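Local coordinates for dihydrofolate reductase, putative (Aspergillus flavus, PDB 6DRS), which probably catalyses the NADPH-dependent reduction of dihydrofolate to tetrahydrofolate and is the target of the antifolate inhibitor bound here, at residues 10-15 with 179-184. Residues are numbered along the deposited sequence; the frame is centred on the assembly and turned at random.
Sequences IVATTP and TNVEKK. With H8A (3-{[(3R)-7,9-diamino-3-methyl-2,3-dihydrofuro[2,3-f]quinazolin-4-yl]oxy}benzonitrile), chain G.
Where P15, having no N-H to give, interrupts the pairing of two parallel strands, the hydroxyl of T14 takes over and bonds to V181 O. OG1 lies anti to the backbone N of T14 (chi1 -168°) and reaches that oxygen at 2.7 Å, arriving from above the carbonyl plane, while P15 CD rests against the same V181 O at 3.2 Å. The case illustrates how, in the central sheet of the dihydrofolate reductase fold, a side chain can supply the bond that a proline withholds from a parallel pair. Up to this point the exchange is regular: T179 N donates to V11 O, T13 N to T179 O at 2.8 Å, and V181 N to T13 O. The axes of the short strands are inclined to one another by 31°, and beyond the backbone bonds P15 CG packs across the side chain of E182, whose OE1 turns to a salt bridge with R238.

A12 and T179 share one face of the sheet, their CB atoms 4.0 Å apart, and the diaminoquinazoline inhibitor H8A lies beside them. Its amino group N12 gives I10 O a nearly straight hydrogen bond of 2.8 Å, and Y162 OH bonds to the same carbonyl. The second amino group, N13, donates to a water that in turn donates to T179 OG1, itself also bonded to D40, which binds H8A directly. A12 N meanwhile bonds the bound NADP, so inhibitor and cofactor meet on this strand.

On the other face T13 and N180 lie side by side, their polar atoms too far apart to bond directly. A water closes the gap, 2.7 Å from T13 OG1 and donating to N180 OD1 at 3.0 Å, while N180 ND2 is held by Q240 OE1.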
loop_
_atom_site.group_PDB
_atom_site.type_symbol
_atom_site.label_atom_id
_atom_site.label_comp_id
_atom_site.label_asym_id
_atom_site.label_seq_id
_atom_site.Cartn_x
_atom_site.Cartn_y
_atom_site.Cartn_z
ATOM N N ILE A 10 -2.252 3.638 -2.075
ATOM C CA ILE A 10 -3.204 2.720 -1.490
ATOM C C ILE A 10 -3.059 2.791 0.029
ATOM O O ILE A 10 -1.920 2.759 0.567
ATOM C CB ILE A 10 -3.022 1.296 -2.028
ATOM C CG1 ILE A 10 -4.093 0.363 -1.472
ATOM C CG2 ILE A 10 -1.607 0.777 -1.788
ATOM C CD1 ILE A 10 -3.995 -1.052 -1.974
ATOM N N VAL A 11 -4.206 2.854 0.696
ATOM C CA VAL A 11 -4.254 3.196 2.137
ATOM C C VAL A 11 -5.528 2.613 2.737
ATOM O O VAL A 11 -6.537 2.479 2.030
ATOM C CB VAL A 11 -4.210 4.730 2.323
ATOM C CG1 VAL A 11 -5.504 5.382 1.856
ATOM C CG2 VAL A 11 -3.877 5.153 3.753
ATOM N N ALA A 12 -5.479 2.244 4.019
ATOM C CA ALA A 12 -6.696 2.006 4.812
ATOM C C ALA A 12 -6.868 3.177 5.797
ATOM O O ALA A 12 -5.895 3.598 6.434
ATOM C CB ALA A 12 -6.650 0.658 5.492
ATOM N N THR A 13 -8.056 3.789 5.842
ATOM C CA THR A 13 -8.306 4.876 6.801
ATOM C C THR A 13 -9.502 4.545 7.703
ATOM O O THR A 13 -10.349 3.689 7.359
ATOM C CB THR A 13 -8.471 6.253 6.150
ATOM O OG1 THR A 13 -9.733 6.271 5.488
ATOM C CG2 THR A 13 -7.350 6.594 5.208
ATOM N N THR A 14 -9.502 5.199 8.874
ATOM C CA THR A 14 -10.614 5.161 9.825
ATOM C C THR A 14 -11.050 6.607 10.140
ATOM O O THR A 14 -10.183 7.485 10.395
ATOM C CB THR A 14 -10.280 4.296 11.046
ATOM O OG1 THR A 14 -11.521 4.118 11.725
ATOM C CG2 THR A 14 -9.238 4.889 11.973
ATOM N N PRO A 15 -12.374 6.895 10.061
ATOM C CA PRO A 15 -12.804 8.286 10.296
ATOM C C PRO A 15 -12.813 8.665 11.787
ATOM O O PRO A 15 -13.310 7.893 12.640
ATOM C CB PRO A 15 -14.204 8.379 9.690
ATOM C CG PRO A 15 -14.726 6.984 9.810
ATOM C CD PRO A 15 -13.509 6.113 9.557
ATOM N N THR A 179 -9.304 1.840 1.625
ATOM C CA THR A 179 -10.196 1.008 2.389
ATOM C C THR A 179 -10.689 1.819 3.596
ATOM O O THR A 179 -9.871 2.240 4.438
ATOM C CB THR A 179 -9.515 -0.267 2.890
ATOM O OG1 THR A 179 -8.906 -0.966 1.797
ATOM C CG2 THR A 179 -10.493 -1.159 3.630
ATOM N N ASN A 180 -12.002 2.063 3.663
ATOM C CA ASN A 180 -12.656 2.707 4.835
ATOM C C ASN A 180 -12.919 1.649 5.903
ATOM O O ASN A 180 -13.479 0.594 5.615
ATOM C CB ASN A 180 -13.980 3.393 4.500
ATOM C CG ASN A 180 -13.760 4.491 3.504
ATOM O OD1 ASN A 180 -12.755 5.192 3.582
ATOM N ND2 ASN A 180 -14.627 4.560 2.511
ATOM N N VAL A 181 -12.476 1.971 7.119
ATOM C CA VAL A 181 -12.567 1.076 8.281
ATOM C C VAL A 181 -13.369 1.803 9.372
ATOM O O VAL A 181 -13.014 2.911 9.772
ATOM C CB VAL A 181 -11.167 0.659 8.794
ATOM C CG1 VAL A 181 -11.254 -0.126 10.097
ATOM C CG2 VAL A 181 -10.407 -0.148 7.748
ATOM N N GLU A 182 -14.438 1.179 9.837
ATOM C CA GLU A 182 -15.277 1.758 10.871
ATOM C C GLU A 182 -15.598 0.702 11.926
ATOM O O GLU A 182 -15.782 -0.462 11.579
ATOM C CB GLU A 182 -16.586 2.258 10.265
ATOM C CG GLU A 182 -16.515 3.723 9.915
ATOM C CD GLU A 182 -17.671 4.247 9.088
ATOM O OE1 GLU A 182 -18.763 3.644 9.150
ATOM O OE2 GLU A 182 -17.461 5.253 8.379
ATOM N N LYS A 183 -15.700 1.104 13.202
ATOM C CA LYS A 183 -16.198 0.136 14.227
ATOM C C LYS A 183 -17.712 -0.067 14.031
ATOM O O LYS A 183 -18.414 0.859 13.588
ATOM C CB LYS A 183 -15.876 0.652 15.629
ATOM C CG LYS A 183 -14.419 0.567 16.073
ATOM C CD LYS A 183 -14.330 0.531 17.586
ATOM C CE LYS A 183 -12.955 0.277 18.169
ATOM N NZ LYS A 183 -12.217 1.554 18.230
ATOM N N LYS A 184 -18.220 -1.276 14.310
ATOM C CA LYS A 184 -19.687 -1.504 14.399
ATOM C C LYS A 184 -20.228 -0.689 15.583
ATOM O O LYS A 184 -19.538 -0.548 16.597
ATOM C CB LYS A 184 -20.049 -2.973 14.666
ATOM C CG LYS A 184 -19.251 -4.036 13.923
ATOM C CD LYS A 184 -19.804 -4.373 12.564
ATOM C CE LYS A 184 -20.863 -5.453 12.615
ATOM N NZ LYS A 184 -20.240 -6.782 12.762
HETATM C C2 H8A G . -0.846 -3.136 5.616
HETATM C C3 H8A G . -2.167 -3.097 5.159
HETATM C C4 H8A G . -2.561 -2.105 4.237
HETATM C C5 H8A G . -1.646 -1.127 3.786
HETATM C C6 H8A G . -0.316 -1.217 4.261
HETATM C C7 H8A G . 0.045 -2.182 5.161
HETATM C C8 H8A G . -2.068 -0.188 2.872
HETATM O O1 H8A G . -0.438 -4.090 6.498
HETATM C C10 H8A G . -4.215 -1.107 2.872
HETATM C C14 H8A G . 0.299 -5.207 6.147
HETATM C C15 H8A G . 1.003 -5.895 7.160
HETATM C C16 H8A G . 1.757 -7.035 6.832
HETATM C C17 H8A G . 1.802 -7.479 5.498
HETATM C C18 H8A G . 1.110 -6.821 4.460
HETATM N N9 H8A G . -3.348 -0.181 2.441
HETATM N N11 H8A G . -3.842 -2.037 3.778
HETATM N N12 H8A G . -1.114 0.793 2.366
HETATM N N13 H8A G . -5.612 -1.137 2.427
HETATM C C19 H8A G . 0.364 -5.675 4.812
HETATM C C20 H8A G . 1.174 -7.262 3.193
HETATM N N21 H8A G . 1.284 -7.638 2.060
HETATM C C22 H8A G . 1.451 -2.057 5.532
HETATM C C23 H8A G . 1.813 -0.725 4.869
HETATM O O24 H8A G . 0.750 -0.407 3.951
HETATM C C25 H8A G . 2.243 -3.073 4.738
HETATM O O HOH W 1 -7.051 0.003 -0.097
HETATM O O HOH W 2 -12.339 6.283 6.304
#